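Local coordinates for antibiotic biosynthesis monooxygenase (Shewanella loihica, PDB 2RIL), which probably acts as a monooxygenase and forms a dimer of alpha+beta subunits, each with a four-stranded antiparallel sheet, at residues P5-N10 / I57-W62. Residues are numbered along the deposited sequence; the frame is centred on the assembly and turned at random. Where two conformers were deposited one is given.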
loop_
_atom_site.group_PDB
_atom_site.type_symbol
_atom_site.label_atom_id
_atom_site.label_comp_id
_atom_site.label_asym_id
_atom_site.label_seq_id
_atom_site.Cartn_x
_atom_site.Cartn_y
_atom_site.Cartn_z
ATOM N N PRO A 5 9.922 -7.181 12.051
ATOM C CA PRO A 5 8.774 -7.327 11.159
ATOM C C PRO A 5 8.862 -6.363 9.996
ATOM O O PRO A 5 9.372 -5.229 10.129
ATOM C CB PRO A 5 7.571 -7.036 12.068
ATOM C CG PRO A 5 8.043 -7.456 13.426
ATOM C CD PRO A 5 9.480 -7.000 13.447
ATOM N N VAL A 6 8.440 -6.848 8.834
ATOM C CA VAL A 6 8.435 -6.066 7.598
ATOM C C VAL A 6 7.065 -6.148 6.954
ATOM O O VAL A 6 6.270 -7.056 7.238
ATOM C CB VAL A 6 9.501 -6.523 6.545
ATOM C CG1 VAL A 6 10.917 -6.322 7.084
ATOM C CG2 VAL A 6 9.303 -7.976 6.110
ATOM N N THR A 7 6.803 -5.203 6.063
ATOM C CA THR A 7 5.559 -5.154 5.329
ATOM C C THR A 7 5.845 -5.325 3.864
ATOM O O THR A 7 6.645 -4.578 3.304
ATOM C CB THR A 7 4.853 -3.823 5.545
ATOM O OG1 THR A 7 4.609 -3.663 6.951
ATOM C CG2 THR A 7 3.525 -3.765 4.776
ATOM N N LEU A 8 5.192 -6.291 3.216
ATOM C CA LEU A 8 5.211 -6.381 1.761
ATOM C C LEU A 8 4.076 -5.495 1.272
ATOM O O LEU A 8 2.953 -5.673 1.709
ATOM C CB LEU A 8 4.960 -7.835 1.336
ATOM C CG LEU A 8 4.608 -8.085 -0.136
ATOM C CD1 LEU A 8 5.807 -7.857 -1.025
ATOM C CD2 LEU A 8 3.966 -9.421 -0.394
ATOM N N ILE A 9 4.360 -4.579 0.332
ATOM C CA ILE A 9 3.294 -3.895 -0.383
ATOM C C ILE A 9 3.470 -4.264 -1.849
ATOM O O ILE A 9 4.568 -4.116 -2.410
ATOM C CB ILE A 9 3.286 -2.381 -0.168
ATOM C CG1 ILE A 9 3.209 -2.041 1.324
ATOM C CG2 ILE A 9 2.113 -1.797 -0.918
ATOM C CD1 ILE A 9 3.324 -0.537 1.660
ATOM N N ASN A 10 2.403 -4.807 -2.427
ATOM C CA ASN A 10 2.415 -5.277 -3.800
ATOM C C ASN A 10 1.234 -4.717 -4.569
ATOM O O ASN A 10 0.114 -5.208 -4.449
ATOM C CB ASN A 10 2.387 -6.809 -3.838
ATOM C CG ASN A 10 2.808 -7.369 -5.153
ATOM O OD1 ASN A 10 3.059 -6.594 -6.077
ATOM N ND2 ASN A 10 2.866 -8.714 -5.275
ATOM N N ILE A 57 -4.126 -3.890 -4.310
ATOM C CA ILE A 57 -2.848 -3.714 -3.630
ATOM C C ILE A 57 -2.833 -4.584 -2.409
ATOM O O ILE A 57 -3.712 -4.447 -1.544
ATOM C CB ILE A 57 -2.556 -2.247 -3.173
ATOM C CG1 ILE A 57 -2.615 -1.278 -4.363
ATOM C CG2 ILE A 57 -1.211 -2.185 -2.459
ATOM C CD1 ILE A 57 -2.244 0.168 -4.043
ATOM N N ASN A 58 -1.910 -5.543 -2.351
ATOM C CA ASN A 58 -1.790 -6.370 -1.159
ATOM C C ASN A 58 -0.813 -5.752 -0.182
ATOM O O ASN A 58 0.242 -5.222 -0.568
ATOM C CB ASN A 58 -1.338 -7.784 -1.492
ATOM C CG ASN A 58 -1.430 -8.702 -0.292
ATOM O OD1 ASN A 58 -2.415 -8.618 0.471
ATOM N ND2 ASN A 58 -0.442 -9.578 -0.110
ATOM N N VAL A 59 -1.141 -5.841 1.113
ATOM C CA VAL A 59 -0.288 -5.380 2.193
ATOM C C VAL A 59 -0.177 -6.524 3.192
ATOM O O VAL A 59 -1.148 -6.835 3.853
ATOM C CB VAL A 59 -0.833 -4.119 2.855
ATOM C CG1 VAL A 59 0.203 -3.600 3.918
ATOM C CG2 VAL A 59 -1.112 -2.972 1.856
ATOM N N ALA A 60 0.998 -7.154 3.263
ATOM C CA ALA A 60 1.213 -8.342 4.112
ATOM C C ALA A 60 2.299 -8.073 5.128
ATOM O O ALA A 60 3.225 -7.315 4.852
ATOM C CB ALA A 60 1.640 -9.518 3.266
ATOM N N ILE A 61 2.197 -8.712 6.280
ATOM C CA ILE A 61 3.161 -8.556 7.342
ATOM C C ILE A 61 3.896 -9.883 7.531
ATOM O O ILE A 61 3.272 -10.965 7.594
ATOM C CB ILE A 61 2.521 -8.166 8.670
ATOM C CG1 ILE A 61 1.456 -7.096 8.451
ATOM C CG2 ILE A 61 3.626 -7.700 9.654
ATOM C CD1 ILE A 61 2.034 -5.784 8.175
ATOM N N TRP A 62 5.215 -9.787 7.580
ATOM C CA TRP A 62 6.103 -10.923 7.772
ATOM C C TRP A 62 6.972 -10.684 9.015
ATOM O O TRP A 62 7.343 -9.554 9.316
ATOM C CB TRP A 62 6.995 -11.112 6.541
ATOM C CG TRP A 62 6.263 -11.645 5.377
ATOM C CD1 TRP A 62 5.456 -10.957 4.499
ATOM C CD2 TRP A 62 6.167 -13.017 5.013
ATOM N NE1 TRP A 62 4.900 -11.803 3.606
ATOM C CE2 TRP A 62 5.346 -13.081 3.874
ATOM C CE3 TRP A 62 6.760 -14.195 5.499
ATOM C CZ2 TRP A 62 5.088 -14.271 3.229
ATOM C CZ3 TRP A 62 6.491 -15.359 4.853
ATOM C CH2 TRP A 62 5.668 -15.391 3.735
#
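Leu8 CB approaches the Trp62 indole obliquely, 4.5 Å from CD1, where strands 6-10 and 57-62 pair antiparallel. They are the two central strands of the four-stranded sheet in this ferredoxin-like subunit of the dimeric alpha/beta-barrel clan. Strand 92-98 continues the sheet beyond 6-10, and strand 39-47 does so beyond 57-62.

Leu8 is paired with Ala60. Its N-H reaches Ala60 O at 2.8 Å, and the Ala60 N-H returns to Leu8 O within the carbonyl plane. The small Ala60 CB lies 4.2 Å from Leu8 CB. Leu8 CG is anti to the backbone N (chi1 166°). The side chain touches Phe68 of helix 65-79 and Leu93 of strand 92-98.

Trp62 is paired with Val6. The bond from Trp62 N to Val6 O is nearly straight, 175° at the hydrogen. Val6 CG2 rests 3.9 Å from Trp62 CB. The indole packs edge-to-face with both Phe68 and Tyr39. Val6, Leu8, Ala60 and Trp62 point to the same face of the sheet, where Val6, Leu8 and Trp62 touch helix 65-79.

Thr7, Ile9, Val59 and Ile61 occupy the other face. Here Thr7 touches His45 of the second subunit, and Ile9 touches Ile57 of that subunit. Within the chain, Ile9 CG2 meets Ile57 CG2 at 3.7 Å. The Thr7 and Ile61 side chains lie side by side, with OG1 of Thr7 3.6 Å from CD1 of Ile61. The tightest carbon pair is on this face: Thr7 CG2 presses against Val59 CG1 at 3.4 Å, both methyls being anti to their backbone N.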